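PDB 5X3E: kinesin-like protein from Caenorhabditis elegans, which probably works as a kinesin-6 motor that couples the binding and hydrolysis of ATP to movement along microtubules. Local coordinates for residues A[35-40]-A[404-409]; A[134-139]-A[198-203]. All coordinates share one frame; numbering follows the deposited sequence.

Contact 1: A[35-40]-A[404-409]; sequences SIEVVC and KIRMVI
Parallel strand pairing joins Glu37 to Cys40, near the start of the modelled chain, with Arg406 to Ile409, near its end, in the buried central sheet of the motor domain. The strands run 20° apart, and their ladder starts where Glu37 N donates to Ile405 O (3.1 Å). Glu37 O then accepts Met407 N, Met407 O accepts Val39 N (2.8 Å), and Val39 O accepts Ile409 N. Glu37 and Arg406 share one face of the sheet with Val39 and Val408, and their side chains lie side by side, pointing the same way. Both have CG anti to the backbone N (chi1 -170° and 174°), but the arginine chain folds at chi3, which brings its guanidinium edge to the carboxylate. Glu37 OE2 lies near the guanidinium plane, 2.7 Å from Arg406 NE in a salt bridge, with a weak second bond from Arg406 NH2; the planes of the two groups are steeply inclined to each other. Helix 93-109 continues the network: Arg99 pairs with Glu37 OE1, Asp103 with Arg406 NH2, and the carbonyl of Thr100 receives Arg406 NH1. In the central mixed sheet of the kinesin fold, 404-411 lies between 37-42 and the strand 114-119, which leads into a probable P-loop. Shortening Arg406 to an alanine removes the guanidinium, and Asp103 would probably lose this partner while Glu37 kept Arg99. Further along the same face Val39 CG2 meets Val408 CG2 at 3.7 Å. The reverse face is apolar: Val38 CG1 packs on Ile409 CG1 (3.6 Å) and Val38 CG2 beside Met407 CB, while Ile36 and Met407 reach Ile367 of helix 350-375. Before the ladder begins, Lys404 NZ donates to Ser35 O (2.8 Å) in the carbonyl plane.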
ATOM      1  N   SER A  35      11.374 -12.084   4.636  1.00 88.04           N
ATOM      2  CA  SER A  35      11.762 -10.946   5.447  1.00 86.30           C
ATOM      3  C   SER A  35      11.450  -9.655   4.696  1.00 82.31           C
ATOM      4  O   SER A  35      10.961  -9.667   3.562  1.00 82.68           O
ATOM      5  CB  SER A  35      13.245 -11.035   5.802  1.00 97.75           C
ATOM      6  OG  SER A  35      13.533 -12.270   6.435  1.00113.31           O
ATOM      7  N   ILE A  36      11.725  -8.514   5.329  1.00 76.86           N
ATOM      8  CA  ILE A  36      11.531  -7.250   4.638  1.00 63.79           C
ATOM      9  C   ILE A  36      12.588  -7.115   3.549  1.00 65.82           C
ATOM     10  O   ILE A  36      13.761  -7.463   3.744  1.00 70.04           O
ATOM     11  CB  ILE A  36      11.581  -6.063   5.617  1.00 60.73           C
ATOM     12  CG1 ILE A  36      11.454  -4.744   4.846  1.00 56.72           C
ATOM     13  CG2 ILE A  36      12.857  -6.086   6.442  1.00 62.20           C
ATOM     14  CD1 ILE A  36      11.443  -3.517   5.718  1.00 76.12           C
ATOM     15  N   GLU A  37      12.167  -6.643   2.380  1.00 59.09           N
ATOM     16  CA  GLU A  37      13.081  -6.340   1.292  1.00 61.20           C
ATOM     17  C   GLU A  37      12.986  -4.859   0.964  1.00 63.57           C
ATOM     18  O   GLU A  37      11.897  -4.277   0.985  1.00 61.04           O
ATOM     19  CB  GLU A  37      12.775  -7.176   0.045  1.00 58.82           C
ATOM     20  CG  GLU A  37      13.850  -7.077  -1.028  1.00 66.98           C
ATOM     21  CD  GLU A  37      13.440  -7.695  -2.354  1.00 66.34           C
ATOM     22  OE1 GLU A  37      14.338  -8.173  -3.078  1.00 64.30           O
ATOM     23  OE2 GLU A  37      12.229  -7.725  -2.666  1.00 68.45           O
ATOM     24  N   VAL A  38      14.131  -4.252   0.677  1.00 60.11           N
ATOM     25  CA  VAL A  38      14.201  -2.861   0.253  1.00 60.65           C
ATOM     26  C   VAL A  38      14.814  -2.830  -1.137  1.00 59.89           C
ATOM     27  O   VAL A  38      15.911  -3.362  -1.349  1.00 65.99           O
ATOM     28  CB  VAL A  38      15.018  -2.001   1.229  1.00 66.45           C
ATOM     29  CG1 VAL A  38      15.054  -0.563   0.754  1.00 58.93           C
ATOM     30  CG2 VAL A  38      14.425  -2.084   2.620  1.00 66.38           C
ATOM     31  N   VAL A  39      14.105  -2.213  -2.082  1.00 65.09           N
ATOM     32  CA  VAL A  39      14.602  -2.054  -3.441  1.00 56.13           C
ATOM     33  C   VAL A  39      14.642  -0.564  -3.750  1.00 60.79           C
ATOM     34  O   VAL A  39      14.008   0.258  -3.080  1.00 70.28           O
ATOM     35  CB  VAL A  39      13.753  -2.804  -4.488  1.00 51.82           C
ATOM     36  CG1 VAL A  39      13.571  -4.262  -4.087  1.00 51.40           C
ATOM     37  CG2 VAL A  39      12.413  -2.111  -4.695  1.00 43.79           C
ATOM     38  N   CYS A  40      15.419  -0.219  -4.767  1.00 71.32           N
ATOM     39  CA  CYS A  40      15.670   1.169  -5.117  1.00 66.58           C
ATOM     40  C   CYS A  40      15.442   1.358  -6.611  1.00 64.31           C
ATOM     41  O   CYS A  40      15.783   0.483  -7.413  1.00 71.89           O
ATOM     42  CB  CYS A  40      17.095   1.574  -4.715  1.00 69.11           C
ATOM     43  SG  CYS A  40      17.527   3.281  -5.069  1.00 76.58           S
ATOM     44  N   LYS A 404       4.356  -9.611   4.838  1.00 63.45           N
ATOM     45  CA  LYS A 404       5.504  -9.309   3.994  1.00 64.03           C
ATOM     46  C   LYS A 404       5.594  -7.812   3.737  1.00 57.61           C
ATOM     47  O   LYS A 404       4.600  -7.187   3.353  1.00 60.14           O
ATOM     48  CB  LYS A 404       5.410 -10.072   2.666  1.00 54.80           C
ATOM     49  CG  LYS A 404       6.460  -9.697   1.644  1.00 73.85           C
ATOM     50  CD  LYS A 404       7.827 -10.260   1.987  1.00 85.11           C
ATOM     51  CE  LYS A 404       8.805 -10.009   0.848  1.00 83.59           C
ATOM     52  NZ  LYS A 404      10.123 -10.665   1.062  1.00 88.36           N
ATOM     53  N   ILE A 405       6.774  -7.237   3.959  1.00 51.11           N
ATOM     54  CA  ILE A 405       7.016  -5.813   3.759  1.00 52.93           C
ATOM     55  C   ILE A 405       8.034  -5.651   2.639  1.00 51.17           C
ATOM     56  O   ILE A 405       9.100  -6.279   2.665  1.00 59.35           O
ATOM     57  CB  ILE A 405       7.519  -5.123   5.041  1.00 54.38           C
ATOM     58  CG1 ILE A 405       6.568  -5.358   6.208  1.00 56.21           C
ATOM     59  CG2 ILE A 405       7.702  -3.627   4.809  1.00 52.48           C
ATOM     60  CD1 ILE A 405       7.042  -4.691   7.484  1.00 51.30           C
ATOM     61  N   ARG A 406       7.710  -4.817   1.655  1.00 47.01           N
ATOM     62  CA  ARG A 406       8.682  -4.407   0.648  1.00 55.91           C
ATOM     63  C   ARG A 406       8.685  -2.889   0.559  1.00 53.81           C
ATOM     64  O   ARG A 406       7.628  -2.269   0.398  1.00 51.38           O
ATOM     65  CB  ARG A 406       8.381  -5.018  -0.731  1.00 41.59           C
ATOM     66  CG  ARG A 406       9.297  -4.491  -1.834  1.00 44.60           C
ATOM     67  CD  ARG A 406       9.285  -5.350  -3.106  1.00 54.08           C
ATOM     68  NE  ARG A 406       9.744  -6.719  -2.876  1.00 53.49           N
ATOM     69  CZ  ARG A 406       8.968  -7.795  -2.968  1.00 54.41           C
ATOM     70  NH1 ARG A 406       7.689  -7.669  -3.299  1.00 54.86           N
ATOM     71  NH2 ARG A 406       9.470  -9.001  -2.739  1.00 49.22           N
ATOM     72  N   MET A 407       9.872  -2.298   0.632  1.00 51.73           N
ATOM     73  CA  MET A 407      10.030  -0.857   0.513  1.00 55.42           C
ATOM     74  C   MET A 407      10.733  -0.529  -0.797  1.00 56.52           C
ATOM     75  O   MET A 407      11.755  -1.139  -1.138  1.00 59.48           O
ATOM     76  CB  MET A 407      10.816  -0.288   1.698  1.00 64.62           C
ATOM     77  CG  MET A 407      11.040   1.213   1.609  1.00 80.00           C
ATOM     78  SD  MET A 407      11.006   2.022   3.220  1.00 88.57           S
ATOM     79  CE  MET A 407      11.692   0.724   4.242  1.00 94.38           C
ATOM     80  N   VAL A 408      10.169   0.421  -1.531  1.00 51.43           N
ATOM     81  CA  VAL A 408      10.716   0.886  -2.798  1.00 56.72           C
ATOM     82  C   VAL A 408      11.269   2.286  -2.570  1.00 64.52           C
ATOM     83  O   VAL A 408      10.504   3.248  -2.422  1.00 62.99           O
ATOM     84  CB  VAL A 408       9.661   0.880  -3.910  1.00 46.70           C
ATOM     85  CG1 VAL A 408      10.262   1.392  -5.204  1.00 46.79           C
ATOM     86  CG2 VAL A 408       9.090  -0.516  -4.086  1.00 43.31           C
ATOM     87  N   ILE A 409      12.592   2.401  -2.516  1.00 62.81           N
ATOM     88  CA  ILE A 409      13.260   3.687  -2.355  1.00 64.88           C
ATOM     89  C   ILE A 409      13.424   4.312  -3.734  1.00 61.84           C
ATOM     90  O   ILE A 409      14.204   3.829  -4.555  1.00 71.92           O
ATOM     91  CB  ILE A 409      14.616   3.538  -1.655  1.00 68.02           C
ATOM     92  CG1 ILE A 409      14.451   2.825  -0.317  1.00 68.58           C
ATOM     93  CG2 ILE A 409      15.261   4.899  -1.450  1.00 76.64           C
ATOM     94  CD1 ILE A 409      13.605   3.582   0.660  1.00 71.23           C
TER

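Contact 2: A[134-139]-A[198-203]; sequences PTETGT and DRYCEA. With SO4 (sulfate ion), chain P.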
ATOM      1  N   PRO A 134      -2.324   6.615 -16.873  1.00 86.31           N
ATOM      2  CA  PRO A 134      -3.007   5.367 -17.292  1.00 79.82           C
ATOM      3  C   PRO A 134      -2.676   4.911 -18.704  1.00 86.83           C
ATOM      4  O   PRO A 134      -3.583   4.574 -19.470  1.00 67.36           O
ATOM      5  CB  PRO A 134      -4.501   5.731 -17.159  1.00 65.83           C
ATOM      6  CG  PRO A 134      -4.560   7.189 -17.361  1.00 74.29           C
ATOM      7  CD  PRO A 134      -3.287   7.728 -16.706  1.00 79.48           C
ATOM      8  N   THR A 135      -1.394   4.851 -19.047  1.00 94.37           N
ATOM      9  CA  THR A 135      -0.954   4.411 -20.367  1.00 63.90           C
ATOM     10  C   THR A 135      -0.150   3.123 -20.243  1.00 68.66           C
ATOM     11  O   THR A 135       0.151   2.648 -19.143  1.00 72.50           O
ATOM     12  CB  THR A 135      -0.116   5.490 -21.062  1.00 76.51           C
ATOM     13  OG1 THR A 135       1.105   5.691 -20.339  1.00 85.64           O
ATOM     14  CG2 THR A 135      -0.886   6.802 -21.141  1.00 74.48           C
ATOM     15  N   GLU A 136       0.176   2.543 -21.401  1.00 73.46           N
ATOM     16  CA  GLU A 136       0.879   1.264 -21.411  1.00 64.89           C
ATOM     17  C   GLU A 136       2.260   1.377 -20.769  1.00 58.33           C
ATOM     18  O   GLU A 136       2.664   0.502 -19.993  1.00 62.01           O
ATOM     19  CB  GLU A 136       0.955   0.722 -22.840  1.00 62.12           C
ATOM     20  CG  GLU A 136       1.990  -0.358 -23.077  1.00 60.93           C
ATOM     21  CD  GLU A 136       1.924  -0.874 -24.494  1.00 79.53           C
ATOM     22  OE1 GLU A 136       0.844  -0.736 -25.108  1.00 67.81           O
ATOM     23  OE2 GLU A 136       2.936  -1.408 -24.996  1.00109.25           O
ATOM     24  N   THR A 137       2.998   2.445 -21.073  1.00 58.17           N
ATOM     25  CA  THR A 137       4.299   2.676 -20.454  1.00 60.64           C
ATOM     26  C   THR A 137       4.226   3.468 -19.153  1.00 74.14           C
ATOM     27  O   THR A 137       5.251   3.599 -18.476  1.00 85.34           O
ATOM     28  CB  THR A 137       5.226   3.418 -21.420  1.00 65.76           C
ATOM     29  OG1 THR A 137       4.629   4.667 -21.789  1.00 57.84           O
ATOM     30  CG2 THR A 137       5.483   2.585 -22.666  1.00 76.89           C
ATOM     31  N   GLY A 138       3.050   3.969 -18.772  1.00 74.59           N
ATOM     32  CA  GLY A 138       2.951   4.862 -17.628  1.00 64.30           C
ATOM     33  C   GLY A 138       2.327   4.315 -16.354  1.00 68.00           C
ATOM     34  O   GLY A 138       2.599   4.837 -15.270  1.00 77.94           O
ATOM     35  N   THR A 139       1.499   3.273 -16.458  1.00 62.13           N
ATOM     36  CA  THR A 139       0.720   2.814 -15.311  1.00 62.64           C
ATOM     37  C   THR A 139       1.621   2.217 -14.237  1.00 63.55           C
ATOM     38  O   THR A 139       2.502   1.403 -14.529  1.00 61.01           O
ATOM     39  CB  THR A 139      -0.342   1.801 -15.748  1.00 58.16           C
ATOM     40  OG1 THR A 139      -1.338   2.464 -16.533  1.00 73.59           O
ATOM     41  CG2 THR A 139      -1.007   1.159 -14.552  1.00 53.92           C
ATOM     42  N   ASP A 198     -10.598   5.152 -20.673  1.00121.66           N
ATOM     43  CA  ASP A 198      -9.796   4.431 -21.656  1.00110.82           C
ATOM     44  C   ASP A 198      -8.408   4.336 -21.040  1.00112.18           C
ATOM     45  O   ASP A 198      -7.717   5.350 -20.900  1.00126.89           O
ATOM     46  CB  ASP A 198      -9.758   5.137 -23.007  1.00120.84           C
ATOM     47  CG  ASP A 198     -11.136   5.446 -23.547  1.00136.04           C
ATOM     48  OD1 ASP A 198     -12.013   4.557 -23.488  1.00141.66           O
ATOM     49  OD2 ASP A 198     -11.339   6.576 -24.044  1.00138.53           O
ATOM     50  N   ARG A 199      -8.014   3.138 -20.629  1.00 89.56           N
ATOM     51  CA  ARG A 199      -6.808   2.991 -19.832  1.00 80.88           C
ATOM     52  C   ARG A 199      -6.159   1.652 -20.127  1.00 87.54           C
ATOM     53  O   ARG A 199      -6.835   0.693 -20.507  1.00 81.81           O
ATOM     54  CB  ARG A 199      -7.112   3.117 -18.333  1.00 73.39           C
ATOM     55  CG  ARG A 199      -8.009   2.010 -17.785  1.00 66.23           C
ATOM     56  CD  ARG A 199      -7.964   1.924 -16.265  1.00 68.86           C
ATOM     57  NE  ARG A 199      -8.485   0.638 -15.808  1.00 80.90           N
ATOM     58  CZ  ARG A 199      -7.734  -0.389 -15.428  1.00 86.24           C
ATOM     59  NH1 ARG A 199      -6.410  -0.292 -15.433  1.00 77.63           N
ATOM     60  NH2 ARG A 199      -8.314  -1.516 -15.036  1.00 91.81           N
ATOM     61  N   TYR A 200      -4.839   1.604 -19.967  1.00 86.58           N
ATOM     62  CA  TYR A 200      -4.137   0.333 -20.065  1.00 84.80           C
ATOM     63  C   TYR A 200      -4.589  -0.600 -18.949  1.00 65.87           C
ATOM     64  O   TYR A 200      -4.834  -0.167 -17.820  1.00 96.16           O
ATOM     65  CB  TYR A 200      -2.624   0.549 -20.000  1.00 82.40           C
ATOM     66  CG  TYR A 200      -1.844  -0.743 -19.932  1.00 89.04           C
ATOM     67  CD1 TYR A 200      -1.521  -1.440 -21.089  1.00 76.61           C
ATOM     68  CD2 TYR A 200      -1.424  -1.263 -18.712  1.00 66.32           C
ATOM     69  CE1 TYR A 200      -0.812  -2.621 -21.032  1.00 74.13           C
ATOM     70  CE2 TYR A 200      -0.713  -2.446 -18.648  1.00 65.86           C
ATOM     71  CZ  TYR A 200      -0.409  -3.119 -19.812  1.00 73.41           C
ATOM     72  OH  TYR A 200       0.301  -4.295 -19.765  1.00 90.78           O
ATOM     73  N   CYS A 201      -4.687  -1.890 -19.270  1.00 68.57           N
ATOM     74  CA  CYS A 201      -5.107  -2.919 -18.325  1.00 68.51           C
ATOM     75  C   CYS A 201      -4.118  -4.075 -18.360  1.00 59.65           C
ATOM     76  O   CYS A 201      -3.812  -4.599 -19.435  1.00 77.03           O
ATOM     77  CB  CYS A 201      -6.519  -3.427 -18.651  1.00 76.98           C
ATOM     78  SG  CYS A 201      -7.765  -2.127 -18.784  1.00109.35           S
ATOM     79  N   GLU A 202      -3.624  -4.474 -17.193  1.00 56.21           N
ATOM     80  CA  GLU A 202      -2.751  -5.638 -17.123  1.00 68.43           C
ATOM     81  C   GLU A 202      -3.549  -6.907 -17.390  1.00 70.48           C
ATOM     82  O   GLU A 202      -4.631  -7.103 -16.828  1.00 58.99           O
ATOM     83  CB  GLU A 202      -2.073  -5.726 -15.757  1.00 54.72           C
ATOM     84  CG  GLU A 202      -0.725  -5.043 -15.692  1.00 75.87           C
ATOM     85  CD  GLU A 202       0.360  -5.823 -16.399  1.00 87.75           C
ATOM     86  OE1 GLU A 202       0.116  -6.996 -16.747  1.00103.62           O
ATOM     87  OE2 GLU A 202       1.452  -5.256 -16.618  1.00 83.44           O
ATOM     88  N   ALA A 203      -3.016  -7.769 -18.255  1.00 71.35           N
ATOM     89  CA  ALA A 203      -3.665  -9.024 -18.596  1.00 56.50           C
ATOM     90  C   ALA A 203      -3.153 -10.201 -17.775  1.00 60.82           C
ATOM     91  O   ALA A 203      -3.763 -11.275 -17.822  1.00 77.75           O
ATOM     92  CB  ALA A 203      -3.486  -9.326 -20.088  1.00 60.85           C
TER
HETATM   93  S   SO4 P 514      -2.648   2.877 -23.986  1.00102.90           S
HETATM   94  O1  SO4 P 514      -2.985   1.562 -24.531  1.00106.96           O
HETATM   95  O2  SO4 P 514      -2.699   3.878 -25.048  1.00122.15           O
HETATM   96  O3  SO4 P 514      -1.299   2.847 -23.428  1.00 86.18           O
HETATM   97  O4  SO4 P 514      -3.607   3.239 -22.947  1.00114.17           O
HETATM   98  O   HOH W   1      -3.788   2.069 -16.598  1.00 75.90           O
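Pro134, Thr135, Glu136 and Thr139, in the loop between helix 126-130, which follows the probable P-loop, and helix 141-152, meet Arg199 and Tyr200 of the loop that precedes strand 213-225. This is a surface loop-to-loop contact of the motor domain, with neither segment in a regular helix or strand. A single direct hydrogen bond crosses it, Tyr200 N to Pro134 O (3.3 Å); it is straight at the hydrogen (168°), but the donor stands well above the carbonyl plane. Beside it Pro134 CB touches Arg199 CB at 3.9 Å. With CG anti to the backbone N (chi1 173°), the Tyr200 side chain crosses Glu136 obliquely: its CB lies 3.6 Å from Thr135 C, and CD1 comes within 3.7 Å of Glu136 CB. Thr135 O accepts Thr139 N, turning the first loop back on itself. A water links the segments again, donating to Tyr200 O and hydrogen-bonded to Thr139 OG1. A sulfate, probably from the crystallisation liquor, sits close to Glu136 N, though the length of the bond between them is doubtful. Helix 141-152 backs both loops, Arg144 bonding Glu136 O and Thr139 O and pairing with Glu202. The Arg199 side chain leads away to Asp147 and Glu268, and Cys201 SG sits over the centre of one face of its guanidinium, 3.7 Å above the plane.

In the fold
Contact 1 belongs to the core and contact 2 to the surface; their centres lie about 24 Å apart, and along the chain the second is nested inside the loop closed by the first. The strand pair buries 589 Å² through a regular backbone ladder, one face mixing a salt bridge with valine packing, the other largely apolar. The two loops bury 254 Å² and rely on one direct hydrogen bond, a bridging water and the reach of a tyrosine. Salt bridges lead to helix 93-109 in contact 1 and to helices 141-152 and 267-281 in contact 2. Helix 93-109 also relates the two, since Gln93 at its start bonds Gly138 O of segment 134-139.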